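Local coordinates for protein adenylyltransferase (Bartonella henselae str. Houston-1, PDB 5NH2) that transfers AMP from ATP onto tyrosine or threonine residues of host target proteins through its Fic domain, as a secreted virulence factor, at residues Glu53-Ala58 and Glu166-Ala171. Sequence-based numbering, arbitrary orientation.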
loop_
_atom_site.group_PDB
_atom_site.type_symbol
_atom_site.label_atom_id
_atom_site.label_comp_id
_atom_site.label_asym_id
_atom_site.label_seq_id
_atom_site.Cartn_x
_atom_site.Cartn_y
_atom_site.Cartn_z
ATOM N N GLU A 53 -12.885 -16.984 4.795
ATOM C CA GLU A 53 -13.781 -16.884 5.944
ATOM C C GLU A 53 -13.028 -16.518 7.225
ATOM O O GLU A 53 -13.597 -15.841 8.081
ATOM C CB GLU A 53 -14.633 -18.161 6.123
ATOM C CG GLU A 53 -13.954 -19.528 6.150
ATOM C CD GLU A 53 -14.988 -20.676 6.001
ATOM O OE1 GLU A 53 -15.342 -21.031 4.844
ATOM O OE2 GLU A 53 -15.468 -21.207 7.040
ATOM N N TYR A 54 -11.753 -16.896 7.364
ATOM C CA TYR A 54 -10.965 -16.526 8.539
ATOM C C TYR A 54 -9.800 -15.652 8.103
ATOM O O TYR A 54 -8.877 -16.135 7.441
ATOM C CB TYR A 54 -10.460 -17.759 9.294
ATOM C CG TYR A 54 -11.582 -18.689 9.644
ATOM C CD1 TYR A 54 -11.479 -20.051 9.424
ATOM C CD2 TYR A 54 -12.767 -18.193 10.174
ATOM C CE1 TYR A 54 -12.532 -20.897 9.729
ATOM C CE2 TYR A 54 -13.829 -19.028 10.478
ATOM C CZ TYR A 54 -13.708 -20.376 10.256
ATOM O OH TYR A 54 -14.767 -21.198 10.570
ATOM N N PHE A 55 -9.836 -14.377 8.498
ATOM C CA PHE A 55 -8.666 -13.519 8.397
ATOM C C PHE A 55 -7.776 -13.801 9.593
ATOM O O PHE A 55 -8.185 -13.574 10.732
ATOM C CB PHE A 55 -9.060 -12.042 8.333
ATOM C CG PHE A 55 -9.668 -11.620 6.998
ATOM C CD1 PHE A 55 -8.856 -11.242 5.929
ATOM C CD2 PHE A 55 -11.042 -11.590 6.822
ATOM C CE1 PHE A 55 -9.413 -10.834 4.679
ATOM C CE2 PHE A 55 -11.617 -11.188 5.600
ATOM C CZ PHE A 55 -10.792 -10.810 4.512
ATOM N N ASP A 56 -6.563 -14.274 9.325
ATOM C CA ASP A 56 -5.631 -14.753 10.323
ATOM C C ASP A 56 -4.223 -14.787 9.708
ATOM O O ASP A 56 -4.016 -14.360 8.563
ATOM C CB ASP A 56 -6.059 -16.134 10.841
ATOM C CG ASP A 56 -6.208 -17.200 9.705
ATOM O OD1 ASP A 56 -5.729 -16.986 8.552
ATOM O OD2 ASP A 56 -6.780 -18.286 9.990
ATOM N N THR A 57 -3.260 -15.340 10.464
ATOM C CA THR A 57 -1.871 -15.434 9.993
ATOM C C THR A 57 -1.724 -16.403 8.808
ATOM O O THR A 57 -0.903 -16.154 7.907
ATOM C CB THR A 57 -0.968 -15.858 11.152
ATOM O OG1 THR A 57 -0.885 -14.782 12.136
ATOM C CG2 THR A 57 0.425 -16.292 10.648
ATOM N N ALA A 58 -2.536 -17.484 8.776
ATOM C CA ALA A 58 -2.608 -18.354 7.602
ATOM C C ALA A 58 -2.930 -17.556 6.352
ATOM O O ALA A 58 -2.279 -17.722 5.319
ATOM C CB ALA A 58 -3.664 -19.446 7.783
ATOM N N GLU A 166 -6.792 -4.326 2.691
ATOM C CA GLU A 166 -7.784 -4.006 1.657
ATOM C C GLU A 166 -8.869 -5.070 1.612
ATOM O O GLU A 166 -10.069 -4.759 1.570
ATOM C CB GLU A 166 -7.122 -3.879 0.269
ATOM C CG GLU A 166 -6.180 -2.683 0.055
ATOM C CD GLU A 166 -5.249 -2.848 -1.172
ATOM O OE1 GLU A 166 -5.416 -3.802 -1.965
ATOM O OE2 GLU A 166 -4.336 -2.017 -1.354
ATOM N N ASN A 167 -8.457 -6.332 1.620
ATOM C CA ASN A 167 -9.404 -7.434 1.572
ATOM C C ASN A 167 -10.188 -7.556 2.878
ATOM O O ASN A 167 -11.403 -7.813 2.865
ATOM C CB ASN A 167 -8.637 -8.712 1.257
ATOM C CG ASN A 167 -8.360 -8.856 -0.213
ATOM O OD1 ASN A 167 -8.869 -8.089 -1.015
ATOM N ND2 ASN A 167 -7.584 -9.870 -0.580
ATOM N N LEU A 168 -9.522 -7.362 4.014
ATOM C CA LEU A 168 -10.223 -7.306 5.295
ATOM C C LEU A 168 -11.315 -6.234 5.287
ATOM O O LEU A 168 -12.456 -6.489 5.702
ATOM C CB LEU A 168 -9.234 -7.037 6.427
ATOM C CG LEU A 168 -9.867 -6.912 7.824
ATOM C CD1 LEU A 168 -10.387 -8.277 8.349
ATOM C CD2 LEU A 168 -8.872 -6.300 8.797
ATOM N N ALA A 169 -10.984 -5.016 4.838
ATOM C CA ALA A 169 -12.035 -3.989 4.768
ATOM C C ALA A 169 -13.145 -4.389 3.812
ATOM O O ALA A 169 -14.328 -4.123 4.068
ATOM C CB ALA A 169 -11.454 -2.648 4.323
ATOM N N LYS A 170 -12.784 -4.972 2.662
ATOM C CA LYS A 170 -13.811 -5.339 1.696
ATOM C C LYS A 170 -14.764 -6.357 2.291
ATOM O O LYS A 170 -15.979 -6.278 2.074
ATOM C CB LYS A 170 -13.180 -5.882 0.413
ATOM C CG LYS A 170 -14.073 -5.824 -0.801
ATOM C CD LYS A 170 -13.293 -6.273 -2.054
ATOM C CE LYS A 170 -11.869 -5.656 -2.132
ATOM N NZ LYS A 170 -11.013 -6.159 -3.267
ATOM N N ALA A 171 -14.242 -7.316 3.065
ATOM C CA ALA A 171 -15.148 -8.343 3.584
ATOM C C ALA A 171 -16.001 -7.804 4.730
ATOM O O ALA A 171 -17.121 -8.283 4.945
ATOM C CB ALA A 171 -14.383 -9.606 4.007
#
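A single aromatic side chain, Phe55, makes this buried apolar contact inside the helical Fic domain, where the loop leading into helix 57-68 meets the C-terminal turns of helix 157-171. That helix starts at the end of the Fic motif (HPFREGNGR), whose last five residues bind ATP, and the phenylalanine packs near its other end; the Asn167 side chain is about 10 Å from that of Arg162, which probably binds ATP, and about 12 Å from that of Arg159, which does. The Phe55 CB points at the helix, and with CG anti to the carbonyl carbon (chi1 -73°) the ring reaches over Leu168. Leu168 takes one face: its CD1 methyl sits 3.9 Å from the centroid of the Phe55 ring, a CH-pi contact 23° off the normal. The leucine backbone comes close too, with Leu168 N 3.5 Å from Phe55 CE1. Asn167 contributes mainly its backbone O, 3.5 Å from Phe55 CZ and oblique to the ring, while its side-chain ND2 is hydrogen-bonded to Tyr59 OH. The Tyr59 ring in turn meets that of Phe55 at about 90°, and Leu122 of helix 109-124 also touches Phe55. One helical turn beyond Asn167, the Ala171 methyl closes on the ring edge, its CB 3.6 Å from Phe55 CE2.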